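Local coordinates for prophage Lp1 protein 11 (Lactobacillus plantarum WCFS1, PDB 3B7H) that probably binds DNA as a phage-type transcriptional regulator, being a small all-helical protein with a Cro/C1-type helix-turn-helix domain, at residues E6-H11 with D66-P71. Numbering follows the deposited sequence.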
ATOM      1  N   GLU A   6      -1.956   4.198  10.782  1.00 21.61           N
ATOM      2  CA  GLU A   6      -1.651   3.653  12.101  1.00 21.56           C
ATOM      3  C   GLU A   6      -1.338   2.153  12.065  1.00 21.54           C
ATOM      4  O   GLU A   6      -0.348   1.696  12.655  1.00 21.42           O
ATOM      5  CB  GLU A   6      -2.801   3.987  13.065  1.00 21.73           C
ATOM      6  CG  GLU A   6      -2.798   5.455  13.379  1.00 22.69           C
ATOM      7  CD  GLU A   6      -4.029   5.974  14.122  1.00 23.17           C
ATOM      8  OE1 GLU A   6      -5.148   5.410  13.982  1.00 23.83           O
ATOM      9  OE2 GLU A   6      -3.852   6.981  14.845  1.00 26.67           O
ATOM     10  N   PHE A   7      -2.134   1.367  11.359  1.00 20.86           N
ATOM     11  CA  PHE A   7      -1.807  -0.053  11.251  1.00 21.13           C
ATOM     12  C   PHE A   7      -0.430  -0.233  10.626  1.00 21.00           C
ATOM     13  O   PHE A   7       0.397  -0.995  11.129  1.00 20.97           O
ATOM     14  CB  PHE A   7      -2.810  -0.813  10.389  1.00 21.44           C
ATOM     15  CG  PHE A   7      -4.056  -1.231  11.106  1.00 20.87           C
ATOM     16  CD1 PHE A   7      -3.992  -2.038  12.205  1.00 21.60           C
ATOM     17  CD2 PHE A   7      -5.294  -0.836  10.649  1.00 22.29           C
ATOM     18  CE1 PHE A   7      -5.138  -2.453  12.853  1.00 23.23           C
ATOM     19  CE2 PHE A   7      -6.466  -1.235  11.311  1.00 23.00           C
ATOM     20  CZ  PHE A   7      -6.380  -2.050  12.394  1.00 22.68           C
ATOM     21  N   VAL A   8      -0.190   0.479   9.537  1.00 20.97           N
ATOM     22  CA  VAL A   8       1.048   0.318   8.796  1.00 21.10           C
ATOM     23  C   VAL A   8       2.262   0.808   9.583  1.00 21.05           C
ATOM     24  O   VAL A   8       3.295   0.137   9.647  1.00 21.24           O
ATOM     25  CB  VAL A   8       0.948   1.020   7.399  1.00 21.10           C
ATOM     26  CG1 VAL A   8       2.327   1.201   6.773  1.00 19.84           C
ATOM     27  CG2 VAL A   8       0.016   0.197   6.483  1.00 20.55           C
ATOM     28  N   SER A   9       2.153   1.992  10.175  1.00 21.42           N
ATOM     29  CA  SER A   9       3.279   2.564  10.864  1.00 21.85           C
ATOM     30  C   SER A   9       3.602   1.768  12.121  1.00 22.51           C
ATOM     31  O   SER A   9       4.776   1.583  12.448  1.00 22.87           O
ATOM     32  CB  SER A   9       3.045   4.059  11.135  1.00 22.35           C
ATOM     33  OG  SER A   9       1.913   4.266  11.954  1.00 22.47           O
ATOM     34  N   GLU A  10       2.583   1.246  12.811  1.00 22.64           N
ATOM     35  CA  GLU A  10       2.839   0.412  13.973  1.00 23.35           C
ATOM     36  C   GLU A  10       3.529  -0.888  13.576  1.00 22.40           C
ATOM     37  O   GLU A  10       4.435  -1.352  14.273  1.00 22.74           O
ATOM     38  CB  GLU A  10       1.561   0.125  14.761  1.00 23.62           C
ATOM     39  CG  GLU A  10       1.145   1.335  15.551  1.00 27.38           C
ATOM     40  CD  GLU A  10      -0.221   1.228  16.255  1.00 28.56           C
ATOM     41  OE1 GLU A  10      -0.740   0.092  16.414  1.00 35.26           O
ATOM     42  OE2 GLU A  10      -0.746   2.320  16.652  1.00 37.06           O
ATOM     43  N   HIS A  11       3.128  -1.473  12.455  1.00 22.12           N
ATOM     44  CA  HIS A  11       3.763  -2.714  12.007  1.00 21.90           C
ATOM     45  C   HIS A  11       5.210  -2.454  11.625  1.00 22.29           C
ATOM     46  O   HIS A  11       6.125  -3.219  11.964  1.00 22.17           O
ATOM     47  CB  HIS A  11       3.017  -3.301  10.796  1.00 22.25           C
ATOM     48  CG  HIS A  11       3.497  -4.654  10.411  1.00 21.02           C
ATOM     49  ND1 HIS A  11       3.469  -5.718  11.281  1.00 20.59           N
ATOM     50  CD2 HIS A  11       4.050  -5.112   9.268  1.00 20.74           C
ATOM     51  CE1 HIS A  11       3.969  -6.782  10.681  1.00 20.96           C
ATOM     52  NE2 HIS A  11       4.320  -6.440   9.456  1.00 21.45           N
ATOM     53  N   ASP A  66       5.370  -9.565   1.975  1.00 19.96           N
ATOM     54  CA  ASP A  66       5.630 -10.036   3.340  1.00 20.67           C
ATOM     55  C   ASP A  66       5.333  -8.985   4.414  1.00 20.77           C
ATOM     56  O   ASP A  66       4.787  -9.321   5.489  1.00 20.80           O
ATOM     57  CB  ASP A  66       7.057 -10.548   3.484  1.00 20.87           C
ATOM     58  CG  ASP A  66       7.240 -11.963   2.895  1.00 22.97           C
ATOM     59  OD1 ASP A  66       6.238 -12.692   2.685  1.00 26.73           O
ATOM     60  OD2 ASP A  66       8.395 -12.343   2.641  1.00 24.46           O
ATOM     61  N   PHE A  67       5.652  -7.728   4.115  1.00 20.59           N
ATOM     62  CA  PHE A  67       5.268  -6.617   4.985  1.00 19.98           C
ATOM     63  C   PHE A  67       3.788  -6.700   5.389  1.00 19.79           C
ATOM     64  O   PHE A  67       3.443  -6.487   6.540  1.00 20.36           O
ATOM     65  CB  PHE A  67       5.548  -5.261   4.316  1.00 19.92           C
ATOM     66  CG  PHE A  67       5.119  -4.092   5.155  1.00 20.41           C
ATOM     67  CD1 PHE A  67       5.965  -3.571   6.106  1.00 21.01           C
ATOM     68  CD2 PHE A  67       3.841  -3.590   5.057  1.00 19.21           C
ATOM     69  CE1 PHE A  67       5.562  -2.528   6.931  1.00 21.31           C
ATOM     70  CE2 PHE A  67       3.413  -2.557   5.878  1.00 19.55           C
ATOM     71  CZ  PHE A  67       4.267  -2.029   6.823  1.00 21.12           C
ATOM     72  N   PHE A  68       2.925  -7.047   4.454  1.00 19.53           N
ATOM     73  CA  PHE A  68       1.505  -7.020   4.692  1.00 19.69           C
ATOM     74  C   PHE A  68       0.940  -8.321   5.245  1.00 20.04           C
ATOM     75  O   PHE A  68      -0.283  -8.466   5.305  1.00 19.56           O
ATOM     76  CB  PHE A  68       0.761  -6.626   3.415  1.00 19.98           C
ATOM     77  CG  PHE A  68       0.700  -5.132   3.175  1.00 21.00           C
ATOM     78  CD1 PHE A  68      -0.076  -4.326   3.993  1.00 20.07           C
ATOM     79  CD2 PHE A  68       1.401  -4.549   2.134  1.00 21.51           C
ATOM     80  CE1 PHE A  68      -0.144  -2.969   3.789  1.00 20.32           C
ATOM     81  CE2 PHE A  68       1.331  -3.176   1.930  1.00 21.89           C
ATOM     82  CZ  PHE A  68       0.556  -2.396   2.752  1.00 19.72           C
ATOM     83  N   ASP A  69       1.803  -9.250   5.665  1.00 21.33           N
ATOM     84  CA  ASP A  69       1.367 -10.504   6.254  1.00 21.47           C
ATOM     85  C   ASP A  69       1.114 -10.291   7.726  1.00 22.30           C
ATOM     86  O   ASP A  69       1.809 -10.863   8.575  1.00 22.77           O
ATOM     87  CB  ASP A  69       2.420 -11.589   6.017  1.00 22.22           C
ATOM     88  CG  ASP A  69       1.938 -13.002   6.354  1.00 22.57           C
ATOM     89  OD1 ASP A  69       0.726 -13.216   6.671  1.00 21.93           O
ATOM     90  OD2 ASP A  69       2.817 -13.918   6.285  1.00 24.02           O
ATOM     91  N   PHE A  70       0.120  -9.455   8.028  1.00 22.38           N
ATOM     92  CA  PHE A  70      -0.371  -9.240   9.400  1.00 22.75           C
ATOM     93  C   PHE A  70      -1.784  -8.741   9.324  1.00 22.93           C
ATOM     94  O   PHE A  70      -2.166  -8.188   8.300  1.00 21.99           O
ATOM     95  CB  PHE A  70       0.474  -8.228  10.184  1.00 22.93           C
ATOM     96  CG  PHE A  70       0.358  -6.811   9.702  1.00 22.36           C
ATOM     97  CD1 PHE A  70      -0.385  -5.891  10.402  1.00 22.88           C
ATOM     98  CD2 PHE A  70       1.031  -6.389   8.559  1.00 22.00           C
ATOM     99  CE1 PHE A  70      -0.487  -4.583   9.980  1.00 22.53           C
ATOM    100  CE2 PHE A  70       0.935  -5.088   8.126  1.00 22.14           C
ATOM    101  CZ  PHE A  70       0.193  -4.172   8.846  1.00 22.22           C
ATOM    102  N   PRO A  71      -2.577  -8.955  10.388  1.00 24.08           N
ATOM    103  CA  PRO A  71      -3.975  -8.494  10.437  1.00 24.34           C
ATOM    104  C   PRO A  71      -4.068  -6.989  10.560  1.00 24.93           C
ATOM    105  O   PRO A  71      -3.295  -6.411  11.288  1.00 26.83           O
ATOM    106  CB  PRO A  71      -4.513  -9.139  11.722  1.00 25.18           C
ATOM    107  CG  PRO A  71      -3.535 -10.213  12.069  1.00 24.92           C
ATOM    108  CD  PRO A  71      -2.224  -9.680  11.620  1.00 24.04           C
TER
HETATM  109  O   HOH W   1       5.459  -8.532   8.054  1.00 21.14           O
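An aromatic cluster of H11, F67 and F70 ties helix 4-18 to the short last helix 64-67 and the loop after it in a Cro/C1-type helix-turn-helix fold. It illustrates how one histidine can be held by two phenylalanines at different angles. The H11 side chain extends from its helix with CG anti to the backbone N (chi1 -172°), which carries the imidazole toward the loop, the second torsion turning it flat over one face of F70. The two rings stack face to face, centroids 3.7 Å apart and planes 14° from parallel, their side chains running in opposite directions. H11 CB continues the overlap as a CH-pi contact, 3.8 Å from the F70 centroid. Against F67 the same imidazole makes a T-shaped (edge-to-face) contact, planes at 77°, its CD2 sitting over the F67 face toward the rim, 3.8 Å from F67 CE1. Beside this cluster, V8 CG1 meets F67 CZ at 3.8 Å, where I53 of helix 50-60 also packs on both side chains. V8 and F68 further touch I50 of the second subunit. At the NE2 corner of the imidazole, a water bridges the segments, hydrogen-bonded to H11 NE2 at 2.8 Å and donating to D66 O.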